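Local coordinates for protein phosphotriesterase, putative (Deinococcus radiodurans, PDB 4J35) that probably hydrolyses lactones as a two-metal hydrolase of the phosphotriesterase family, here in a form engineered for organophosphate hydrolysis, at residues A17-E22 / R59-V64; S48-A53 / S83-L88; L261-I266 / L290-D295. The protein carries 7 engineered substitutions. All coordinates share one frame; numbering follows the deposited sequence.

How the interactions relate
Three contacts illustrate how a TIM barrel braces a metal site placed at the ends of its strands. From the N terminus the chain runs through 17-22, climbs helix 42-58 and returns at 59-64, where interaction 1 closes a beta-alpha-beta unit. Interaction 2 crosses it: 48-53 lies on the intervening helix, and its partner 83-88 follows the second strand, so adjacent helices meet on the barrel's exterior. Leu88 reaches back to Val64 and joins the two contacts. Interaction 3 comes later, in series, tying the loop after strand 259-261 to helix 291-303. Glu22 bonds to Ser262 and Ser265 across interactions 1 and 3, which share one cobalt ion.

Interaction 1: A17-E22 / R59-V64; sequences ATLPHE and RGIQTV. With CO (cobalt (II) ion), chain C.
Leu19 and Thr63 carry the backbone ladder between strands 17-20 and 61-64, which run side by side in the parallel sense as neighbours in the barrel wall. Leu19 N donates to Thr63 O at 3.1 Å. Nearer the start of the strands, Ala17 O receives Gln62 N at 3.0 Å, and a weak, longer bond from Thr63 N joins at the same oxygen. A water extends this end of the ladder by linking Ala17 N to Gly60 O. Gly60, with positive phi, is the C-prime residue of the Schellman motif that ends helix 42-58.

Among the side chains, Thr18 and Thr63 lie alongside each other and point the same way, with Thr18 OG1 3.6 Å from Thr63 CB. Their hydroxyls turn to carbonyls of the preceding loop, Thr18 to Gly16 and Thr63 to Leu15. On the face that carries Leu19 and Val64, Leu19 CB lies 4.3 Å from Val64 CG2 and Leu19 also touches Ile61 CG2; Leu56 of helix 42-58 packs on all three.

Glu22 mixes the two kinds. Its CB rests 3.7 Å from Val64 CG1, the two side chains crossing at about a right angle, and a bend at chi2 (-68°) carries the carboxylate away. Next to it, His21 NE2 binds cobalt at 2.1 Å, completed on the protein side by His23, Asp264 and Lys143. Because the Glu22 carboxylate accepts from Ser262 OG, Ser265 OG and His263 N, it probably acts from the second shell, steadying the loop that carries Asp264 beside the metal ligand His21.

Interaction 2: S48-A53 / S83-L88; sequences SCTETA and SEATGL
Thr50 and Thr86 meet with matching first torsions, chi1 59° and 63°, each setting its hydroxyl between its own backbone N and carbonyl carbon and swinging its methyl anti to the carbonyl carbon. The hydroxyls therefore serve their own helices, Thr50 OG1 bonding to Leu46 O and Thr86 OG1 to Val82 O, while the carbon sides of the two residues face each other. There Thr86 CG2 comes within 3.8 Å of Thr50 CB, the side chains inclined to one another, and Thr50 CG2 also touches the methyl of Ala85 at 4.0 Å.

One turn further along helix 42-58, Ala53 offers a single methyl group to two partners. Its CB lies 3.7 Å from Thr86 OG1 and 3.8 Å from Leu88 CD2. Leu88 reaches Ala53 with that one methyl, and the same side chain also packs on Trp267 of strand 266-269.

The end of helix 76-86 is held by polar bonds of its own. Thr86 OG1 accepts from Leu88 N at 3.1 Å, nearly straight at 165°, which makes an ST turn, and Ser83 OG donates to Leu88 O at 2.6 Å. Gly87, with positive phi, lets the chain leave the helix between them. A valine in place of Thr86 has no hydroxyl to accept from Leu88 N or to bond Val82 O, and the turn would probably be freer to shift against Ala53.

No hydrogen bond passes between the two segments, though Arg54 NH2, just beyond them, gives Ala85 O a weak one. Their threonines spend their polar ends on the helix backbones and the turn, so these two segments meet mainly through carbon, and the fit depends on shape.

Interaction 3: L261-I266 / L290-D295; sequences LSHDSI and LHISDD. With CO (cobalt (II) ion), chain C.
The His263 ring has Ile292 on one face and the start of a helix at its edge. Ile292 CD1 stands 3.6 Å from the ring centroid and 17° off the normal, a CH-pi contact displaced toward the rim. At the edge, in the ring plane, Ile292 N donates to His263 NE2 at 2.9 Å, a bent bond with an angle of 132° at the hydrogen. Backbone amide and side chain of a single residue thus grip the ring from two directions, which should restrict its rotation. The second ring, that of His291, meets His263 CD2 near its own plane; the close approach is His291 CB to His263 CD2 at 3.8 Å.

His263 sits in the loop following strand 259-261, the last strand of the TIM barrel, where the chain delivers a metal ligand: the adjoining Asp264 binds cobalt through OD1 at 2.2 Å, together with His21, His23 and Lys143. Its other oxygen, OD2, forms a salt bridge with Arg228. Helix 291-303 packs against the loop through Ile292 and His291.

With CG1 anti to the carbonyl carbon (chi1 -84°), Ile292 CD1 also packs on the main chain of Ser262, 3.4 Å from its CA, and on Leu261 CB at 4.0 Å. His291 is steadied within its helix: ND1 donates to Asp295 OD2 at 2.6 Å, the carboxylate oxygen lying in the ring plane and using its anti lone pair, while NE2 bonds to Asp240.

Interaction 1: A17-E22 / R59-V64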
loop_
_atom_site.group_PDB
_atom_site.type_symbol
_atom_site.label_atom_id
_atom_site.label_comp_id
_atom_site.label_asym_id
_atom_site.label_seq_id
_atom_site.Cartn_x
_atom_site.Cartn_y
_atom_site.Cartn_z
ATOM N N ALA A 17 10.536 -1.679 12.229
ATOM C CA ALA A 17 10.620 -2.181 10.874
ATOM C C ALA A 17 9.176 -2.308 10.350
ATOM O O ALA A 17 8.318 -2.892 11.020
ATOM C CB ALA A 17 11.321 -3.535 10.876
ATOM N N THR A 18 8.932 -1.784 9.158
ATOM C CA THR A 18 7.585 -1.652 8.599
ATOM C C THR A 18 7.487 -2.218 7.197
ATOM O O THR A 18 8.413 -2.088 6.358
ATOM C CB THR A 18 7.160 -0.128 8.587
ATOM O OG1 THR A 18 7.168 0.369 9.926
ATOM C CG2 THR A 18 5.781 0.070 8.000
ATOM N N LEU A 19 6.369 -2.905 6.935
ATOM C CA LEU A 19 5.973 -3.249 5.584
ATOM C C LEU A 19 4.909 -2.238 5.229
ATOM O O LEU A 19 3.807 -2.232 5.799
ATOM C CB LEU A 19 5.341 -4.658 5.512
ATOM C CG LEU A 19 6.334 -5.780 5.746
ATOM C CD1 LEU A 19 5.520 -7.104 5.733
ATOM C CD2 LEU A 19 7.441 -5.859 4.690
ATOM N N PRO A 20 5.221 -1.370 4.273
ATOM C CA PRO A 20 4.346 -0.229 3.986
ATOM C C PRO A 20 3.203 -0.441 2.959
ATOM O O PRO A 20 2.468 0.498 2.647
ATOM C CB PRO A 20 5.356 0.831 3.489
ATOM C CG PRO A 20 6.312 0.033 2.684
ATOM C CD PRO A 20 6.479 -1.314 3.500
ATOM N N HIS A 21 3.011 -1.669 2.451
ATOM C CA HIS A 21 1.914 -1.917 1.526
ATOM C C HIS A 21 1.602 -3.411 1.518
ATOM O O HIS A 21 2.267 -4.156 0.812
ATOM C CB HIS A 21 2.225 -1.517 0.089
ATOM C CG HIS A 21 1.038 -1.544 -0.819
ATOM N ND1 HIS A 21 0.653 -0.459 -1.591
ATOM C CD2 HIS A 21 0.148 -2.523 -1.112
ATOM C CE1 HIS A 21 -0.416 -0.774 -2.293
ATOM N NE2 HIS A 21 -0.700 -2.049 -2.059
ATOM N N GLU A 22 0.545 -3.758 2.233
ATOM C CA GLU A 22 0.080 -5.156 2.336
ATOM C C GLU A 22 -1.435 -5.147 2.481
ATOM O O GLU A 22 -2.034 -4.111 2.720
ATOM C CB GLU A 22 0.720 -5.808 3.573
ATOM C CG GLU A 22 2.244 -5.735 3.732
ATOM C CD GLU A 22 3.013 -6.544 2.697
ATOM O OE1 GLU A 22 2.418 -7.554 2.193
ATOM O OE2 GLU A 22 4.197 -6.178 2.419
ATOM N N ARG A 59 10.042 -11.795 12.983
ATOM C CA ARG A 59 11.130 -11.382 12.117
ATOM C C ARG A 59 11.549 -9.928 12.396
ATOM O O ARG A 59 12.365 -9.367 11.679
ATOM C CB ARG A 59 10.736 -11.602 10.664
ATOM C CG ARG A 59 10.680 -13.094 10.288
ATOM C CD ARG A 59 9.876 -13.292 9.023
ATOM N NE ARG A 59 10.037 -14.637 8.479
ATOM C CZ ARG A 59 9.537 -15.733 9.039
ATOM N NH1 ARG A 59 8.875 -15.659 10.188
ATOM N NH2 ARG A 59 9.740 -16.911 8.461
ATOM N N GLY A 60 11.009 -9.348 13.460
ATOM C CA GLY A 60 11.318 -7.976 13.828
ATOM C C GLY A 60 10.348 -6.947 13.226
ATOM O O GLY A 60 10.475 -5.756 13.522
ATOM N N ILE A 61 9.405 -7.383 12.387
ATOM C CA ILE A 61 8.408 -6.452 11.795
ATOM C C ILE A 61 7.385 -6.028 12.854
ATOM O O ILE A 61 6.646 -6.850 13.374
ATOM C CB ILE A 61 7.645 -7.039 10.604
ATOM C CG1 ILE A 61 8.587 -7.533 9.503
ATOM C CG2 ILE A 61 6.637 -5.968 10.024
ATOM C CD1 ILE A 61 9.449 -6.501 8.953
ATOM N N GLN A 62 7.327 -4.739 13.172
ATOM C CA GLN A 62 6.390 -4.278 14.193
ATOM C C GLN A 62 5.174 -3.535 13.663
ATOM O O GLN A 62 4.227 -3.289 14.425
ATOM C CB GLN A 62 7.103 -3.370 15.179
ATOM C CG GLN A 62 8.161 -4.131 15.995
ATOM C CD GLN A 62 8.981 -3.207 16.820
ATOM O OE1 GLN A 62 10.137 -2.944 16.496
ATOM N NE2 GLN A 62 8.388 -2.679 17.890
ATOM N N THR A 63 5.213 -3.145 12.392
ATOM C CA THR A 63 4.095 -2.421 11.781
ATOM C C THR A 63 3.878 -2.819 10.343
ATOM O O THR A 63 4.831 -3.084 9.609
ATOM C CB THR A 63 4.401 -0.906 11.785
ATOM O OG1 THR A 63 4.772 -0.502 13.104
ATOM C CG2 THR A 63 3.207 -0.075 11.283
ATOM N N VAL A 64 2.611 -2.884 9.951
ATOM C CA VAL A 64 2.210 -3.076 8.568
ATOM C C VAL A 64 1.241 -1.940 8.189
ATOM O O VAL A 64 0.395 -1.561 8.987
ATOM C CB VAL A 64 1.480 -4.422 8.364
ATOM C CG1 VAL A 64 0.791 -4.481 7.016
ATOM C CG2 VAL A 64 2.439 -5.572 8.498
HETATM CO CO CO C . -2.268 -3.280 -2.852
HETATM O O HOH W 1 11.583 -3.296 14.458
#

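Interaction 2: S48-A53 / S83-L88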
loop_
_atom_site.group_PDB
_atom_site.type_symbol
_atom_site.label_atom_id
_atom_site.label_comp_id
_atom_site.label_asym_id
_atom_site.label_seq_id
_atom_site.Cartn_x
_atom_site.Cartn_y
_atom_site.Cartn_z
ATOM N N SER A 48 -5.894 -17.234 10.682
ATOM C CA SER A 48 -4.858 -17.189 9.664
ATOM C C SER A 48 -4.054 -15.881 9.737
ATOM O O SER A 48 -2.824 -15.891 9.673
ATOM C CB SER A 48 -5.504 -17.342 8.291
ATOM O OG SER A 48 -4.522 -17.427 7.279
ATOM N N CYS A 49 -4.761 -14.765 9.881
ATOM C CA CYS A 49 -4.138 -13.433 9.933
ATOM C C CYS A 49 -3.284 -13.209 11.194
ATOM O O CYS A 49 -2.218 -12.613 11.111
ATOM C CB CYS A 49 -5.221 -12.344 9.819
ATOM S SG CYS A 49 -5.989 -12.329 8.232
ATOM N N THR A 50 -3.739 -13.696 12.352
ATOM C CA THR A 50 -2.943 -13.625 13.584
ATOM C C THR A 50 -1.698 -14.525 13.529
ATOM O O THR A 50 -0.649 -14.201 14.082
ATOM C CB THR A 50 -3.750 -14.014 14.842
ATOM O OG1 THR A 50 -4.235 -15.346 14.694
ATOM C CG2 THR A 50 -4.918 -13.052 15.086
ATOM N N GLU A 51 -1.835 -15.681 12.894
ATOM C CA GLU A 51 -0.694 -16.562 12.650
ATOM C C GLU A 51 0.368 -15.770 11.829
ATOM O O GLU A 51 1.569 -15.763 12.157
ATOM C CB GLU A 51 -1.210 -17.816 11.922
ATOM C CG GLU A 51 -0.243 -18.985 11.740
ATOM C CD GLU A 51 -0.025 -19.820 13.019
ATOM O OE1 GLU A 51 -0.579 -19.450 14.084
ATOM O OE2 GLU A 51 0.708 -20.845 12.954
ATOM N N THR A 52 -0.081 -15.087 10.781
ATOM C CA THR A 52 0.835 -14.360 9.896
ATOM C C THR A 52 1.459 -13.185 10.644
ATOM O O THR A 52 2.670 -12.924 10.543
ATOM C CB THR A 52 0.111 -13.874 8.627
ATOM O OG1 THR A 52 -0.215 -15.001 7.819
ATOM C CG2 THR A 52 0.999 -12.902 7.807
ATOM N N ALA A 53 0.640 -12.481 11.421
ATOM C CA ALA A 53 1.155 -11.388 12.225
ATOM C C ALA A 53 2.237 -11.892 13.174
ATOM O O ALA A 53 3.236 -11.226 13.425
ATOM C CB ALA A 53 0.050 -10.730 13.025
ATOM N N SER A 83 -4.605 -6.784 15.355
ATOM C CA SER A 83 -3.600 -6.004 16.079
ATOM C C SER A 83 -3.629 -6.244 17.585
ATOM O O SER A 83 -2.587 -6.445 18.208
ATOM C CB SER A 83 -3.792 -4.496 15.816
ATOM O OG SER A 83 -2.769 -3.740 16.464
ATOM N N GLU A 84 -4.824 -6.205 18.165
ATOM C CA GLU A 84 -4.988 -6.399 19.605
ATOM C C GLU A 84 -4.669 -7.831 20.031
ATOM O O GLU A 84 -4.280 -8.079 21.178
ATOM C CB GLU A 84 -6.415 -6.034 20.040
ATOM C CG GLU A 84 -6.745 -4.539 19.964
ATOM C CD GLU A 84 -8.190 -4.217 20.367
ATOM O OE1 GLU A 84 -8.993 -5.160 20.533
ATOM O OE2 GLU A 84 -8.519 -3.018 20.523
ATOM N N ALA A 85 -4.817 -8.787 19.120
ATOM C CA ALA A 85 -4.512 -10.172 19.452
ATOM C C ALA A 85 -2.997 -10.461 19.430
ATOM O O ALA A 85 -2.530 -11.337 20.139
ATOM C CB ALA A 85 -5.251 -11.113 18.513
ATOM N N THR A 86 -2.226 -9.712 18.641
ATOM C CA THR A 86 -0.829 -10.063 18.404
ATOM C C THR A 86 0.185 -9.018 18.821
ATOM O O THR A 86 1.358 -9.338 19.024
ATOM C CB THR A 86 -0.599 -10.315 16.920
ATOM O OG1 THR A 86 -0.844 -9.100 16.203
ATOM C CG2 THR A 86 -1.534 -11.398 16.422
ATOM N N GLY A 87 -0.250 -7.768 18.907
ATOM C CA GLY A 87 0.650 -6.666 19.163
ATOM C C GLY A 87 1.238 -6.073 17.899
ATOM O O GLY A 87 1.981 -5.108 17.972
ATOM N N LEU A 88 0.922 -6.644 16.740
ATOM C CA LEU A 88 1.347 -6.052 15.480
ATOM C C LEU A 88 0.574 -4.741 15.253
ATOM O O LEU A 88 -0.649 -4.704 15.365
ATOM C CB LEU A 88 1.077 -7.003 14.312
ATOM C CG LEU A 88 1.546 -6.495 12.940
ATOM C CD1 LEU A 88 3.056 -6.631 12.856
ATOM C CD2 LEU A 88 0.898 -7.197 11.827
#

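Interaction 3: L261-I266 / L290-D295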
loop_
_atom_site.group_PDB
_atom_site.type_symbol
_atom_site.label_atom_id
_atom_site.label_comp_id
_atom_site.label_asym_id
_atom_site.label_seq_id
_atom_site.Cartn_x
_atom_site.Cartn_y
_atom_site.Cartn_z
ATOM N N LEU A 261 10.100 -0.973 0.641
ATOM C CA LEU A 261 10.012 -2.384 0.208
ATOM C C LEU A 261 8.781 -3.070 0.800
ATOM O O LEU A 261 8.541 -2.974 1.987
ATOM C CB LEU A 261 11.248 -3.156 0.673
ATOM C CG LEU A 261 12.628 -2.621 0.282
ATOM C CD1 LEU A 261 13.713 -3.435 1.035
ATOM C CD2 LEU A 261 12.870 -2.687 -1.212
ATOM N N SER A 262 7.985 -3.734 -0.037
ATOM C CA SER A 262 6.827 -4.496 0.468
ATOM C C SER A 262 6.418 -5.578 -0.509
ATOM O O SER A 262 7.062 -5.731 -1.549
ATOM C CB SER A 262 5.652 -3.595 0.759
ATOM O OG SER A 262 5.193 -3.828 2.061
ATOM N N HIS A 263 5.377 -6.343 -0.144
ATOM C CA HIS A 263 4.914 -7.447 -0.971
ATOM C C HIS A 263 3.573 -7.264 -1.687
ATOM O O HIS A 263 3.292 -8.002 -2.654
ATOM C CB HIS A 263 4.778 -8.741 -0.119
ATOM C CG HIS A 263 5.928 -8.986 0.800
ATOM N ND1 HIS A 263 6.003 -8.448 2.067
ATOM C CD2 HIS A 263 7.027 -9.761 0.652
ATOM C CE1 HIS A 263 7.097 -8.897 2.667
ATOM N NE2 HIS A 263 7.733 -9.690 1.825
ATOM N N ASP A 264 2.703 -6.393 -1.171
ATOM C CA ASP A 264 1.334 -6.290 -1.680
ATOM C C ASP A 264 0.625 -7.654 -1.537
ATOM O O ASP A 264 -0.212 -8.030 -2.350
ATOM C CB ASP A 264 1.350 -5.869 -3.133
ATOM C CG ASP A 264 -0.002 -5.327 -3.612
ATOM O OD1 ASP A 264 -0.890 -5.007 -2.800
ATOM O OD2 ASP A 264 -0.161 -5.268 -4.832
ATOM N N SER A 265 0.964 -8.347 -0.467
ATOM C CA SER A 265 0.442 -9.714 -0.245
ATOM C C SER A 265 -0.993 -9.649 0.251
ATOM O O SER A 265 -1.442 -8.624 0.763
ATOM C CB SER A 265 1.362 -10.442 0.737
ATOM O OG SER A 265 1.267 -9.945 2.066
ATOM N N ILE A 266 -1.740 -10.742 0.088
ATOM C CA ILE A 266 -3.102 -10.770 0.595
ATOM C C ILE A 266 -3.122 -11.921 1.606
ATOM O O ILE A 266 -2.882 -13.064 1.224
ATOM C CB ILE A 266 -4.106 -11.047 -0.539
ATOM C CG1 ILE A 266 -4.247 -9.822 -1.460
ATOM C CG2 ILE A 266 -5.452 -11.477 0.023
ATOM C CD1 ILE A 266 -4.970 -10.198 -2.765
ATOM N N LEU A 290 6.552 -12.847 4.379
ATOM C CA LEU A 290 7.807 -13.194 5.023
ATOM C C LEU A 290 8.988 -13.200 4.052
ATOM O O LEU A 290 10.140 -13.437 4.448
ATOM C CB LEU A 290 7.665 -14.643 5.632
ATOM C CG LEU A 290 6.357 -14.847 6.385
ATOM C CD1 LEU A 290 6.251 -16.325 6.901
ATOM C CD2 LEU A 290 6.253 -13.933 7.560
ATOM N N HIS A 291 8.690 -13.054 2.770
ATOM C CA HIS A 291 9.669 -13.147 1.696
ATOM C C HIS A 291 10.755 -12.063 1.795
ATOM O O HIS A 291 11.937 -12.336 1.582
ATOM C CB HIS A 291 8.915 -13.087 0.372
ATOM C CG HIS A 291 9.777 -12.984 -0.848
ATOM N ND1 HIS A 291 10.866 -13.795 -1.071
ATOM C CD2 HIS A 291 9.675 -12.190 -1.934
ATOM C CE1 HIS A 291 11.403 -13.502 -2.240
ATOM N NE2 HIS A 291 10.704 -12.520 -2.781
ATOM N N ILE A 292 10.405 -10.865 2.247
ATOM C CA ILE A 292 11.385 -9.789 2.189
ATOM C C ILE A 292 12.408 -10.064 3.296
ATOM O O ILE A 292 13.611 -10.110 3.059
ATOM C CB ILE A 292 10.768 -8.402 2.328
ATOM C CG1 ILE A 292 10.280 -7.979 0.953
ATOM C CG2 ILE A 292 11.805 -7.441 2.883
ATOM C CD1 ILE A 292 9.367 -6.729 0.967
ATOM N N SER A 293 11.896 -10.346 4.491
ATOM C CA SER A 293 12.738 -10.751 5.605
ATOM C C SER A 293 13.625 -11.972 5.312
ATOM O O SER A 293 14.831 -11.935 5.594
ATOM C CB SER A 293 11.897 -11.004 6.844
ATOM O OG SER A 293 11.136 -9.864 7.190
ATOM N N ASP A 294 13.056 -13.061 4.777
ATOM C CA ASP A 294 13.815 -14.311 4.650
ATOM C C ASP A 294 14.731 -14.374 3.429
ATOM O O ASP A 294 15.763 -15.057 3.476
ATOM C CB ASP A 294 12.877 -15.555 4.587
ATOM C CG ASP A 294 12.053 -15.734 5.824
ATOM O OD1 ASP A 294 12.278 -15.001 6.802
ATOM O OD2 ASP A 294 11.192 -16.654 5.837
ATOM N N ASP A 295 14.335 -13.725 2.331
ATOM C CA ASP A 295 15.014 -13.923 1.047
ATOM C C ASP A 295 15.665 -12.616 0.546
ATOM O O ASP A 295 16.788 -12.612 0.043
ATOM C CB ASP A 295 14.049 -14.362 -0.026
ATOM C CG ASP A 295 13.367 -15.683 0.306
ATOM O OD1 ASP A 295 14.106 -16.598 0.722
ATOM O OD2 ASP A 295 12.132 -15.729 0.157
HETATM CO CO CO C . -2.268 -3.280 -2.852
#